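Fimbrial subunit type 1 (Actinomyces oris, PDB 3UXF) forms the shaft of type 1 fimbriae as their major pilin subunit, displayed on the bacterial surface and anchored to the cell-wall peptidoglycan. Local coordinates at residues 185-197 with 343-355. Numbering follows the deposited sequence.
Sequences VDKQVTDKPAPGS and GIPTTPVLSKYGK
Val349 sits between the side chains of Lys187 and Val189 where strands 185-190 and 349-355 run side by side, their axes 7.0 Å apart at closest and 18° from parallel. Its CG2 lies against the extended methylenes of Lys187, 3.8 Å from CE, the two side chains crossing at about a right angle, and also meets Val189 CB. A compact branched residue suits this place, because one methyl reaches the lysine stem while CG1 turns to the strand backbone. Lys187 has CG anti to its backbone N (chi1 -179°) and stays extended, which carries NZ past Val349 to a covalent link with Asn316 CG; as an amide nitrogen, NZ also hydrogen-bonds Asp227 OD2. Near the start of strand 185-190, Thr346, in the loop before strand 349-355, turns CG2 to the backbone of Asp186, 3.6 Å from its C, and Val185 CG2 packs on Ile344 CG2. Waters bridge the gap between backbones here: one joins Val185 O to Thr347 N, another Lys187 N to Thr347 OG1.

Beyond the end of strand 185-190, polar side chains take over. Ser351 OG donates to the anti lone pair of Asp191 OD2 at 2.7 Å, and a water donates both to that oxygen and to Leu350 O; Asp191 OD1 accepts from Asn432 N, so both carboxylate oxygens of this buried residue are engaged. The long, rigid Tyr353 reaches across to the turn, its OH giving a 2.7 Å bond to Ala194 O, in the carbonyl plane and on a lone pair. Ala194 closes the type I turn begun at Asp191, and its small CB fits beside the hydroxyl. The Lys187-Asn316 crosslink is an intramolecular isopeptide bond joining strands of two sheets, a hallmark of Gram-positive pilin beta-sandwich domains.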
ATOM      1  N   VAL A 185       3.893   5.217  -0.663  1.00 17.29           N
ATOM      2  CA  VAL A 185       4.157   3.841  -1.025  1.00 13.62           C
ATOM      3  C   VAL A 185       2.811   3.151  -1.012  1.00 16.38           C
ATOM      4  O   VAL A 185       1.973   3.428  -0.153  1.00 18.93           O
ATOM      5  CB  VAL A 185       5.138   3.167  -0.062  1.00 17.46           C
ATOM      6  CG1 VAL A 185       6.503   3.893  -0.090  1.00 18.94           C
ATOM      7  CG2 VAL A 185       4.572   3.123   1.352  1.00 20.20           C
ATOM      8  N   ASP A 186       2.596   2.222  -1.941  1.00 14.49           N
ATOM      9  CA  ASP A 186       1.286   1.630  -2.088  1.00 13.36           C
ATOM     10  C   ASP A 186       1.426   0.193  -2.550  1.00 12.54           C
ATOM     11  O   ASP A 186       2.421  -0.146  -3.199  1.00 13.40           O
ATOM     12  CB  ASP A 186       0.494   2.395  -3.155  1.00 15.65           C
ATOM     13  CG  ASP A 186       0.166   3.824  -2.707  1.00 23.75           C
ATOM     14  OD1 ASP A 186      -0.807   3.988  -1.923  1.00 33.31           O
ATOM     15  OD2 ASP A 186       0.874   4.787  -3.121  1.00 30.05           O
ATOM     16  N   LYS A 187       0.493  -0.646  -2.114  1.00 12.78           N
ATOM     17  CA  LYS A 187       0.438  -2.019  -2.628  1.00 11.20           C
ATOM     18  C   LYS A 187      -0.958  -2.298  -3.121  1.00 13.53           C
ATOM     19  O   LYS A 187      -1.930  -1.899  -2.476  1.00 16.03           O
ATOM     20  CB  LYS A 187       0.802  -3.039  -1.533  1.00 11.10           C
ATOM     21  CG  LYS A 187       0.769  -4.474  -2.079  1.00  9.82           C
ATOM     22  CD  LYS A 187       1.399  -5.467  -1.016  1.00 10.18           C
ATOM     23  CE  LYS A 187       1.174  -6.879  -1.525  1.00 11.55           C
ATOM     24  NZ  LYS A 187       2.076  -7.882  -0.877  1.00  9.74           N
ATOM     25  N   GLN A 188      -1.053  -2.965  -4.267  1.00 10.91           N
ATOM     26  CA  GLN A 188      -2.339  -3.394  -4.797  1.00 11.32           C
ATOM     27  C   GLN A 188      -2.311  -4.878  -5.030  1.00 11.88           C
ATOM     28  O   GLN A 188      -1.239  -5.503  -5.180  1.00 10.38           O
ATOM     29  CB  GLN A 188      -2.565  -2.760  -6.166  1.00 12.12           C
ATOM     30  CG  GLN A 188      -2.625  -1.223  -6.091  1.00 15.55           C
ATOM     31  CD  GLN A 188      -2.541  -0.595  -7.453  1.00 19.97           C
ATOM     32  OE1 GLN A 188      -1.453  -0.331  -7.965  1.00 23.83           O
ATOM     33  NE2 GLN A 188      -3.705  -0.360  -8.077  1.00 26.35           N
ATOM     34  N   VAL A 189      -3.498  -5.454  -5.109  1.00 10.47           N
ATOM     35  CA  VAL A 189      -3.610  -6.866  -5.461  1.00 10.17           C
ATOM     36  C   VAL A 189      -4.601  -6.994  -6.603  1.00 12.64           C
ATOM     37  O   VAL A 189      -5.611  -6.275  -6.657  1.00 12.69           O
ATOM     38  CB  VAL A 189      -4.052  -7.728  -4.256  1.00  8.96           C
ATOM     39  CG1 VAL A 189      -5.431  -7.308  -3.750  1.00 14.27           C
ATOM     40  CG2 VAL A 189      -4.091  -9.216  -4.617  1.00  9.69           C
ATOM     41  N   THR A 190      -4.310  -7.893  -7.546  1.00 10.18           N
ATOM     42  CA  THR A 190      -5.265  -8.198  -8.589  1.00 10.72           C
ATOM     43  C   THR A 190      -5.651  -9.653  -8.418  1.00 10.86           C
ATOM     44  O   THR A 190      -4.822 -10.529  -8.643  1.00 11.28           O
ATOM     45  CB  THR A 190      -4.638  -8.008  -9.987  1.00 11.68           C
ATOM     46  OG1 THR A 190      -4.175  -6.652 -10.118  1.00 13.82           O
ATOM     47  CG2 THR A 190      -5.675  -8.280 -11.073  1.00 13.45           C
ATOM     48  N   ASP A 191      -6.877  -9.895  -7.960  1.00  9.40           N
ATOM     49  CA  ASP A 191      -7.364 -11.258  -7.802  1.00  9.97           C
ATOM     50  C   ASP A 191      -8.705 -11.446  -8.446  1.00 10.24           C
ATOM     51  O   ASP A 191      -9.322 -12.480  -8.280  1.00  9.45           O
ATOM     52  CB  ASP A 191      -7.424 -11.625  -6.317  1.00  9.37           C
ATOM     53  CG  ASP A 191      -8.205 -10.614  -5.494  1.00 11.65           C
ATOM     54  OD1 ASP A 191      -9.028  -9.927  -6.099  1.00 10.79           O
ATOM     55  OD2 ASP A 191      -7.959 -10.471  -4.277  1.00 10.51           O
ATOM     56  N   LYS A 192      -9.138 -10.461  -9.236  1.00  8.84           N
ATOM     57  CA  LYS A 192     -10.307 -10.725 -10.099  1.00 10.32           C
ATOM     58  C   LYS A 192     -10.128 -11.992 -10.987  1.00 11.71           C
ATOM     59  O   LYS A 192     -11.084 -12.748 -11.175  1.00 12.67           O
ATOM     60  CB  LYS A 192     -10.640  -9.480 -10.946  1.00 11.29           C
ATOM     61  CG  LYS A 192     -11.959  -9.621 -11.726  1.00 14.87           C
ATOM     62  CD  LYS A 192     -12.262  -8.359 -12.534  1.00 19.03           C
ATOM     63  CE  LYS A 192     -12.659  -7.227 -11.642  1.00 27.36           C
ATOM     64  NZ  LYS A 192     -13.023  -5.958 -12.398  1.00 36.96           N
ATOM     65  N   PRO A 193      -8.916 -12.253 -11.502  1.00 10.43           N
ATOM     66  CA  PRO A 193      -8.681 -13.496 -12.253  1.00 12.06           C
ATOM     67  C   PRO A 193      -8.608 -14.750 -11.406  1.00 13.73           C
ATOM     68  O   PRO A 193      -8.429 -15.827 -11.994  1.00 14.93           O
ATOM     69  CB  PRO A 193      -7.312 -13.265 -12.909  1.00 15.49           C
ATOM     70  CG  PRO A 193      -7.166 -11.790 -12.952  1.00 14.04           C
ATOM     71  CD  PRO A 193      -7.816 -11.288 -11.679  1.00 12.15           C
ATOM     72  N   ALA A 194      -8.757 -14.634 -10.094  1.00 11.67           N
ATOM     73  CA  ALA A 194      -8.602 -15.794  -9.214  1.00 11.96           C
ATOM     74  C   ALA A 194      -9.838 -16.027  -8.326  1.00  8.67           C
ATOM     75  O   ALA A 194      -9.737 -16.114  -7.105  1.00  9.02           O
ATOM     76  CB  ALA A 194      -7.315 -15.612  -8.355  1.00 12.26           C
ATOM     77  N   PRO A 195     -11.006 -16.249  -8.942  1.00  9.28           N
ATOM     78  CA  PRO A 195     -12.179 -16.563  -8.126  1.00  9.44           C
ATOM     79  C   PRO A 195     -11.993 -17.894  -7.377  1.00  9.91           C
ATOM     80  O   PRO A 195     -12.381 -18.011  -6.223  1.00  9.62           O
ATOM     81  CB  PRO A 195     -13.312 -16.661  -9.161  1.00 11.67           C
ATOM     82  CG  PRO A 195     -12.610 -16.967 -10.498  1.00 10.43           C
ATOM     83  CD  PRO A 195     -11.303 -16.198 -10.386  1.00  9.40           C
ATOM     84  N   GLY A 196     -11.390 -18.886  -8.033  1.00  9.68           N
ATOM     85  CA  GLY A 196     -11.138 -20.160  -7.369  1.00 11.62           C
ATOM     86  C   GLY A 196      -9.815 -20.124  -6.629  1.00  9.99           C
ATOM     87  O   GLY A 196      -8.804 -19.675  -7.185  1.00 10.57           O
ATOM     88  N   SER A 197      -9.780 -20.668  -5.422  1.00 10.40           N
ATOM     89  CA  SER A 197      -8.545 -20.661  -4.655  1.00  9.71           C
ATOM     90  C   SER A 197      -7.488 -21.480  -5.363  1.00 11.16           C
ATOM     91  O   SER A 197      -7.769 -22.513  -5.976  1.00 12.24           O
ATOM     92  CB  SER A 197      -8.763 -21.183  -3.223  1.00 12.57           C
ATOM     93  OG  SER A 197      -9.292 -22.517  -3.233  1.00 11.45           O
ATOM     94  N   GLY A 343      10.989  -0.557   7.156  1.00 13.25           N
ATOM     95  CA  GLY A 343      10.936   0.655   6.350  1.00 15.04           C
ATOM     96  C   GLY A 343       9.564   1.303   6.360  1.00 12.12           C
ATOM     97  O   GLY A 343       8.776   1.169   7.325  1.00 16.39           O
ATOM     98  N   ILE A 344       9.294   2.079   5.317  1.00 12.52           N
ATOM     99  CA  ILE A 344       8.080   2.870   5.222  1.00 13.65           C
ATOM    100  C   ILE A 344       7.003   1.942   4.642  1.00 11.74           C
ATOM    101  O   ILE A 344       7.165   1.477   3.506  1.00 13.08           O
ATOM    102  CB  ILE A 344       8.292   4.064   4.266  1.00 14.06           C
ATOM    103  CG1 ILE A 344       9.360   5.026   4.840  1.00 14.80           C
ATOM    104  CG2 ILE A 344       6.989   4.793   4.041  1.00 15.61           C
ATOM    105  CD1 ILE A 344       9.984   5.971   3.811  1.00 17.65           C
ATOM    106  N   PRO A 345       5.933   1.665   5.404  1.00 12.93           N
ATOM    107  CA  PRO A 345       5.011   0.584   5.040  1.00 11.50           C
ATOM    108  C   PRO A 345       3.842   1.007   4.169  1.00 13.53           C
ATOM    109  O   PRO A 345       3.312   2.128   4.245  1.00 14.64           O
ATOM    110  CB  PRO A 345       4.466   0.120   6.384  1.00 14.74           C
ATOM    111  CG  PRO A 345       4.420   1.428   7.173  1.00 20.02           C
ATOM    112  CD  PRO A 345       5.657   2.158   6.770  1.00 17.67           C
ATOM    113  N   THR A 346       3.433   0.077   3.306  1.00 12.40           N
ATOM    114  CA  THR A 346       2.141   0.191   2.679  1.00 13.30           C
ATOM    115  C   THR A 346       1.038  -0.198   3.649  1.00 13.14           C
ATOM    116  O   THR A 346       1.271  -0.876   4.647  1.00 15.10           O
ATOM    117  CB  THR A 346       2.009  -0.731   1.429  1.00 12.17           C
ATOM    118  OG1 THR A 346       1.887  -2.111   1.830  1.00 10.54           O
ATOM    119  CG2 THR A 346       3.174  -0.576   0.505  1.00 11.06           C
ATOM    120  N   THR A 347      -0.183   0.257   3.393  1.00 14.97           N
ATOM    121  CA  THR A 347      -1.281  -0.388   4.082  1.00 13.12           C
ATOM    122  C   THR A 347      -1.338  -1.812   3.533  1.00 15.50           C
ATOM    123  O   THR A 347      -0.922  -2.047   2.388  1.00 15.17           O
ATOM    124  CB  THR A 347      -2.561   0.343   3.793  1.00 20.53           C
ATOM    125  OG1 THR A 347      -2.595   0.636   2.411  1.00 25.32           O
ATOM    126  CG2 THR A 347      -2.519   1.694   4.484  1.00 22.54           C
ATOM    127  N   PRO A 348      -1.811  -2.767   4.341  1.00 14.37           N
ATOM    128  CA  PRO A 348      -1.970  -4.140   3.858  1.00 10.70           C
ATOM    129  C   PRO A 348      -3.093  -4.207   2.836  1.00 15.08           C
ATOM    130  O   PRO A 348      -3.993  -3.364   2.836  1.00 16.99           O
ATOM    131  CB  PRO A 348      -2.359  -4.927   5.113  1.00 15.80           C
ATOM    132  CG  PRO A 348      -2.976  -3.892   6.024  1.00 22.83           C
ATOM    133  CD  PRO A 348      -2.203  -2.620   5.754  1.00 17.79           C
ATOM    134  N   VAL A 349      -2.998  -5.182   1.948  1.00 11.83           N
ATOM    135  CA  VAL A 349      -4.094  -5.487   1.031  1.00  9.95           C
ATOM    136  C   VAL A 349      -4.551  -6.898   1.303  1.00 13.61           C
ATOM    137  O   VAL A 349      -3.734  -7.752   1.641  1.00 11.55           O
ATOM    138  CB  VAL A 349      -3.675  -5.363  -0.473  1.00 12.30           C
ATOM    139  CG1 VAL A 349      -3.366  -3.942  -0.800  1.00 17.20           C
ATOM    140  CG2 VAL A 349      -2.491  -6.276  -0.861  1.00 11.10           C
ATOM    141  N   LEU A 350      -5.845  -7.137   1.137  1.00 10.33           N
ATOM    142  CA  LEU A 350      -6.448  -8.431   1.448  1.00  9.07           C
ATOM    143  C   LEU A 350      -7.130  -9.049   0.248  1.00  9.88           C
ATOM    144  O   LEU A 350      -7.679  -8.334  -0.614  1.00 11.14           O
ATOM    145  CB  LEU A 350      -7.534  -8.275   2.508  1.00 10.89           C
ATOM    146  CG  LEU A 350      -7.090  -7.601   3.805  1.00 13.35           C
ATOM    147  CD1 LEU A 350      -8.269  -7.537   4.765  1.00 17.08           C
ATOM    148  CD2 LEU A 350      -5.937  -8.334   4.439  1.00 14.32           C
ATOM    149  N   SER A 351      -7.063 -10.377   0.194  1.00 10.02           N
ATOM    150  CA  SER A 351      -7.939 -11.229  -0.632  1.00 10.00           C
ATOM    151  C   SER A 351      -8.742 -12.103   0.337  1.00 10.75           C
ATOM    152  O   SER A 351      -8.206 -12.576   1.348  1.00 11.83           O
ATOM    153  CB  SER A 351      -7.109 -12.127  -1.558  1.00  9.79           C
ATOM    154  OG  SER A 351      -6.279 -11.376  -2.424  1.00 11.39           O
ATOM    155  N   LYS A 352     -10.033 -12.286   0.048  1.00  9.15           N
ATOM    156  CA  LYS A 352     -10.921 -13.005   0.980  1.00  9.01           C
ATOM    157  C   LYS A 352     -11.600 -14.174   0.271  1.00  9.69           C
ATOM    158  O   LYS A 352     -12.336 -13.979  -0.688  1.00  9.52           O
ATOM    159  CB  LYS A 352     -11.954 -12.038   1.578  1.00 11.65           C
ATOM    160  CG  LYS A 352     -11.325 -10.898   2.338  1.00 12.75           C
ATOM    161  CD  LYS A 352     -12.423  -9.931   2.804  1.00 13.37           C
ATOM    162  CE  LYS A 352     -11.808  -8.751   3.550  1.00 14.44           C
ATOM    163  NZ  LYS A 352     -11.530  -9.090   4.985  1.00 17.52           N
ATOM    164  N   TYR A 353     -11.351 -15.388   0.759  1.00 11.28           N
ATOM    165  CA  TYR A 353     -11.866 -16.621   0.159  1.00 11.68           C
ATOM    166  C   TYR A 353     -12.738 -17.344   1.163  1.00 11.45           C
ATOM    167  O   TYR A 353     -12.387 -17.457   2.347  1.00 12.26           O
ATOM    168  CB  TYR A 353     -10.691 -17.552  -0.258  1.00 11.45           C
ATOM    169  CG  TYR A 353      -9.977 -17.137  -1.518  1.00  8.92           C
ATOM    170  CD1 TYR A 353      -8.909 -16.239  -1.480  1.00  9.52           C
ATOM    171  CD2 TYR A 353     -10.399 -17.600  -2.759  1.00  9.05           C
ATOM    172  CE1 TYR A 353      -8.269 -15.823  -2.648  1.00 10.49           C
ATOM    173  CE2 TYR A 353      -9.769 -17.208  -3.925  1.00  9.32           C
ATOM    174  CZ  TYR A 353      -8.709 -16.323  -3.871  1.00  9.21           C
ATOM    175  OH  TYR A 353      -8.051 -15.933  -5.012  1.00 10.84           O
ATOM    176  N   GLY A 354     -13.883 -17.832   0.690  1.00  9.09           N
ATOM    177  CA  GLY A 354     -14.818 -18.516   1.576  1.00  8.92           C
ATOM    178  C   GLY A 354     -15.099 -19.960   1.197  1.00 11.13           C
ATOM    179  O   GLY A 354     -15.010 -20.370   0.043  1.00 11.52           O
ATOM    180  N   LYS A 355     -15.442 -20.749   2.202  1.00 10.62           N
ATOM    181  CA  LYS A 355     -15.924 -22.117   2.002  1.00 11.11           C
ATOM    182  C   LYS A 355     -17.391 -22.094   1.653  1.00 11.05           C
ATOM    183  O   LYS A 355     -18.132 -21.296   2.223  1.00 12.59           O
ATOM    184  CB  LYS A 355     -15.744 -22.865   3.327  1.00 13.25           C
ATOM    185  CG  LYS A 355     -16.401 -24.254   3.327  1.00 15.02           C
ATOM    186  CD  LYS A 355     -16.216 -25.022   4.676  1.00 17.45           C
ATOM    187  CE  LYS A 355     -14.771 -24.990   5.159  1.00 24.12           C
ATOM    188  NZ  LYS A 355     -13.933 -25.972   4.424  1.00 27.07           N
TER
HETATM  189  O   HOH W   1      -0.216   2.466   1.268  1.00 19.61           O
HETATM  190  O   HOH W   2      -1.385  -0.030  -0.092  1.00 24.35           O
HETATM  191  O   HOH W   3      -9.202  -8.718  -2.835  1.00 10.75           O